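PDB 4OYH: molybdopterin-guanine dinucleotide biosynthesis protein B from Bacillus subtilis subsp. spizizenii, which probably binds GTP and hydrolyses it weakly, and may act as an adapter in making and using the molybdopterin guanine dinucleotide cofactor. Local coordinates for residues I27-E32 with V162-V167. The protein carries 2 engineered substitutions. Numbering follows the deposited sequence.
Sequences IERILE and VAVDLV. Engineered in segment 162-167: L166 (natural residue Phe).
The helical segments 27-32 and 162-167 cross at -61°, their axes 9.5 Å apart at the closest point, and meet nearest at I30 and V164, whose CA atoms lie 5.6 Å from each other. No hydrogen bond spans the interface; it is an apolar contact made by I30 against two valines one turn apart. The CG1 methylene of I30 lies 4.0 Å from CB of V164, the two side chains running past each other in opposite directions. Farther out, CD1 of I30 meets V167 over its branch point, touching both methyls, with CG1 of V167 4.1 Å away. The torsions explain this reach: the longer arm of I30 stands anti to its carbonyl carbon (chi1 -61°) and extends through CD1 (chi2 161°), so a side chain that leaves the backbone obliquely still ends against the second helix. Isoleucine suits this place because its ethyl arm carries CD1 out to V167, the two side chains crossing at about a right angle, while the shorter valines offer a compact surface close to their own backbone. At the edge, the aliphatic base of R29 adds a contact, CB to CG1 of V164 at 4.2 Å, and its guanidinium forms a long, weak ion pair with D159. D165 makes a salt bridge with K33 of helix 23-35, which adds a polar link between the two helices. The fold is that of a P-loop NTPase: helix 23-35 follows the probable GTP-binding loop and packs on the parallel sheet, I30 and L31 resting on L107 of strand 105-109. F26 of that helix also touches V164 and V167, while A163 and L166, an engineered residue, lie against F156 of strand 155-156, outermost in this chain's parallel sheet, so that helix 161-171 packs against both helix 23-35 and that strand.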
ATOM      1  N   ILE A  27      -9.488   3.145 -18.697  1.00 29.17           N
ATOM      2  CA  ILE A  27      -9.210   3.633 -17.345  1.00 33.88           C
ATOM      3  C   ILE A  27      -8.252   4.816 -17.355  1.00 33.26           C
ATOM      4  O   ILE A  27      -8.465   5.817 -16.673  1.00 34.46           O
ATOM      5  CB  ILE A  27      -8.668   2.472 -16.456  1.00 36.34           C
ATOM      6  CG1 ILE A  27      -9.856   1.650 -15.901  1.00 41.66           C
ATOM      7  CG2 ILE A  27      -7.855   2.980 -15.263  1.00 43.14           C
ATOM      8  CD1 ILE A  27      -9.644   0.143 -15.935  1.00 34.61           C
ATOM      9  N   GLU A  28      -7.203   4.698 -18.147  1.00 47.52           N
ATOM     10  CA  GLU A  28      -6.218   5.755 -18.300  1.00 40.67           C
ATOM     11  C   GLU A  28      -6.840   7.057 -18.720  1.00 37.74           C
ATOM     12  O   GLU A  28      -6.586   8.097 -18.120  1.00 38.96           O
ATOM     13  CB  GLU A  28      -5.206   5.363 -19.351  1.00 50.26           C
ATOM     14  CG  GLU A  28      -3.891   4.969 -18.849  1.00 62.65           C
ATOM     15  CD  GLU A  28      -2.843   5.363 -19.853  1.00 84.17           C
ATOM     16  OE1 GLU A  28      -2.971   4.915 -21.018  1.00 75.68           O
ATOM     17  OE2 GLU A  28      -1.911   6.129 -19.482  1.00 83.51           O
ATOM     18  N   ARG A  29      -7.608   6.995 -19.803  1.00 31.71           N
ATOM     19  CA  ARG A  29      -8.399   8.126 -20.256  1.00 40.41           C
ATOM     20  C   ARG A  29      -9.270   8.712 -19.150  1.00 39.51           C
ATOM     21  O   ARG A  29      -9.302   9.921 -18.953  1.00 64.03           O
ATOM     22  CB  ARG A  29      -9.269   7.728 -21.429  1.00 40.12           C
ATOM     23  CG  ARG A  29      -8.982   8.495 -22.692  1.00 68.72           C
ATOM     24  CD  ARG A  29      -7.673   8.042 -23.336  1.00 87.06           C
ATOM     25  NE  ARG A  29      -7.808   7.797 -24.776  1.00 92.78           N
ATOM     26  CZ  ARG A  29      -8.649   6.917 -25.328  1.00 92.03           C
ATOM     27  NH1 ARG A  29      -9.464   6.176 -24.581  1.00 84.32           N
ATOM     28  NH2 ARG A  29      -8.674   6.779 -26.645  1.00 87.23           N
ATOM     29  N   ILE A  30      -9.941   7.867 -18.390  1.00 37.14           N
ATOM     30  CA  ILE A  30     -10.755   8.353 -17.276  1.00 34.12           C
ATOM     31  C   ILE A  30      -9.953   9.016 -16.171  1.00 38.16           C
ATOM     32  O   ILE A  30     -10.376  10.027 -15.606  1.00 28.66           O
ATOM     33  CB  ILE A  30     -11.528   7.232 -16.631  1.00 35.58           C
ATOM     34  CG1 ILE A  30     -12.475   6.580 -17.650  1.00 36.61           C
ATOM     35  CG2 ILE A  30     -12.261   7.747 -15.378  1.00 27.94           C
ATOM     36  CD1 ILE A  30     -12.935   5.188 -17.215  1.00 39.65           C
ATOM     37  N   LEU A  31      -8.831   8.415 -15.796  1.00 30.34           N
ATOM     38  CA  LEU A  31      -8.050   8.994 -14.715  1.00 32.42           C
ATOM     39  C   LEU A  31      -7.408  10.337 -15.107  1.00 40.61           C
ATOM     40  O   LEU A  31      -7.399  11.275 -14.298  1.00 37.07           O
ATOM     41  CB  LEU A  31      -6.986   8.024 -14.246  1.00 31.40           C
ATOM     42  CG  LEU A  31      -7.527   6.762 -13.588  1.00 38.53           C
ATOM     43  CD1 LEU A  31      -6.396   5.772 -13.303  1.00 26.57           C
ATOM     44  CD2 LEU A  31      -8.290   7.109 -12.307  1.00 34.85           C
ATOM     45  N   GLU A  32      -6.909  10.432 -16.337  1.00 37.08           N
ATOM     46  CA  GLU A  32      -6.320  11.673 -16.853  1.00 47.53           C
ATOM     47  C   GLU A  32      -7.365  12.775 -16.731  1.00 55.68           C
ATOM     48  O   GLU A  32      -7.126  13.815 -16.122  1.00 51.16           O
ATOM     49  CB  GLU A  32      -5.849  11.510 -18.314  1.00 60.30           C
ATOM     50  CG  GLU A  32      -4.578  10.615 -18.493  1.00 70.59           C
ATOM     51  CD  GLU A  32      -4.490   9.847 -19.837  1.00 77.30           C
ATOM     52  OE1 GLU A  32      -3.463   9.173 -20.088  1.00 81.31           O
ATOM     53  OE2 GLU A  32      -5.440   9.903 -20.641  1.00 86.53           O
ATOM     54  N   VAL A 162     -17.708  10.404 -24.919  1.00 47.82           N
ATOM     55  CA  VAL A 162     -18.914  10.415 -24.098  1.00 51.17           C
ATOM     56  C   VAL A 162     -18.845   9.275 -23.081  1.00 42.99           C
ATOM     57  O   VAL A 162     -19.273   9.442 -21.950  1.00 34.87           O
ATOM     58  CB  VAL A 162     -20.188  10.274 -24.953  1.00 48.63           C
ATOM     59  CG1 VAL A 162     -21.425  10.266 -24.079  1.00 40.55           C
ATOM     60  CG2 VAL A 162     -20.267  11.411 -25.941  1.00 47.83           C
ATOM     61  N   ALA A 163     -18.275   8.141 -23.489  1.00 36.62           N
ATOM     62  CA  ALA A 163     -18.196   6.971 -22.634  1.00 43.34           C
ATOM     63  C   ALA A 163     -17.274   7.221 -21.467  1.00 37.30           C
ATOM     64  O   ALA A 163     -17.568   6.766 -20.385  1.00 27.61           O
ATOM     65  CB  ALA A 163     -17.737   5.732 -23.421  1.00 38.80           C
ATOM     66  N   VAL A 164     -16.169   7.943 -21.646  1.00 37.54           N
ATOM     67  CA  VAL A 164     -15.381   8.262 -20.464  1.00 42.26           C
ATOM     68  C   VAL A 164     -16.097   9.351 -19.649  1.00 29.61           C
ATOM     69  O   VAL A 164     -15.991   9.365 -18.419  1.00 33.72           O
ATOM     70  CB  VAL A 164     -13.909   8.697 -20.763  1.00 53.22           C
ATOM     71  CG1 VAL A 164     -13.415   8.196 -22.119  1.00 51.72           C
ATOM     72  CG2 VAL A 164     -13.735  10.170 -20.605  1.00 47.63           C
ATOM     73  N   ASP A 165     -16.833  10.231 -20.320  1.00 31.40           N
ATOM     74  CA  ASP A 165     -17.605  11.299 -19.644  1.00 34.19           C
ATOM     75  C   ASP A 165     -18.778  10.693 -18.867  1.00 44.62           C
ATOM     76  O   ASP A 165     -19.177  11.199 -17.819  1.00 36.32           O
ATOM     77  CB  ASP A 165     -18.138  12.339 -20.647  1.00 43.92           C
ATOM     78  CG  ASP A 165     -17.062  13.348 -21.120  1.00 69.30           C
ATOM     79  OD1 ASP A 165     -15.981  13.447 -20.497  1.00 75.40           O
ATOM     80  OD2 ASP A 165     -17.312  14.066 -22.120  1.00 84.96           O
ATOM     81  N   LEU A 166     -19.323   9.595 -19.382  1.00 38.94           N
ATOM     82  CA  LEU A 166     -20.397   8.913 -18.706  1.00 42.74           C
ATOM     83  C   LEU A 166     -19.844   8.367 -17.407  1.00 34.08           C
ATOM     84  O   LEU A 166     -20.509   8.394 -16.392  1.00 33.27           O
ATOM     85  CB  LEU A 166     -21.002   7.807 -19.590  1.00 32.89           C
ATOM     86  CG  LEU A 166     -22.103   6.940 -18.976  1.00 28.76           C
ATOM     87  CD1 LEU A 166     -22.945   6.328 -20.040  1.00 37.00           C
ATOM     88  CD2 LEU A 166     -21.557   5.795 -18.154  1.00 31.76           C
ATOM     89  N   VAL A 167     -18.617   7.894 -17.405  1.00 34.20           N
ATOM     90  CA  VAL A 167     -18.122   7.298 -16.177  1.00 37.10           C
ATOM     91  C   VAL A 167     -17.875   8.373 -15.131  1.00 31.61           C
ATOM     92  O   VAL A 167     -18.146   8.179 -13.952  1.00 31.29           O
ATOM     93  CB  VAL A 167     -16.844   6.489 -16.408  1.00 29.43           C
ATOM     94  CG1 VAL A 167     -16.294   5.985 -15.079  1.00 28.06           C
ATOM     95  CG2 VAL A 167     -17.110   5.323 -17.312  1.00 30.14           C
TER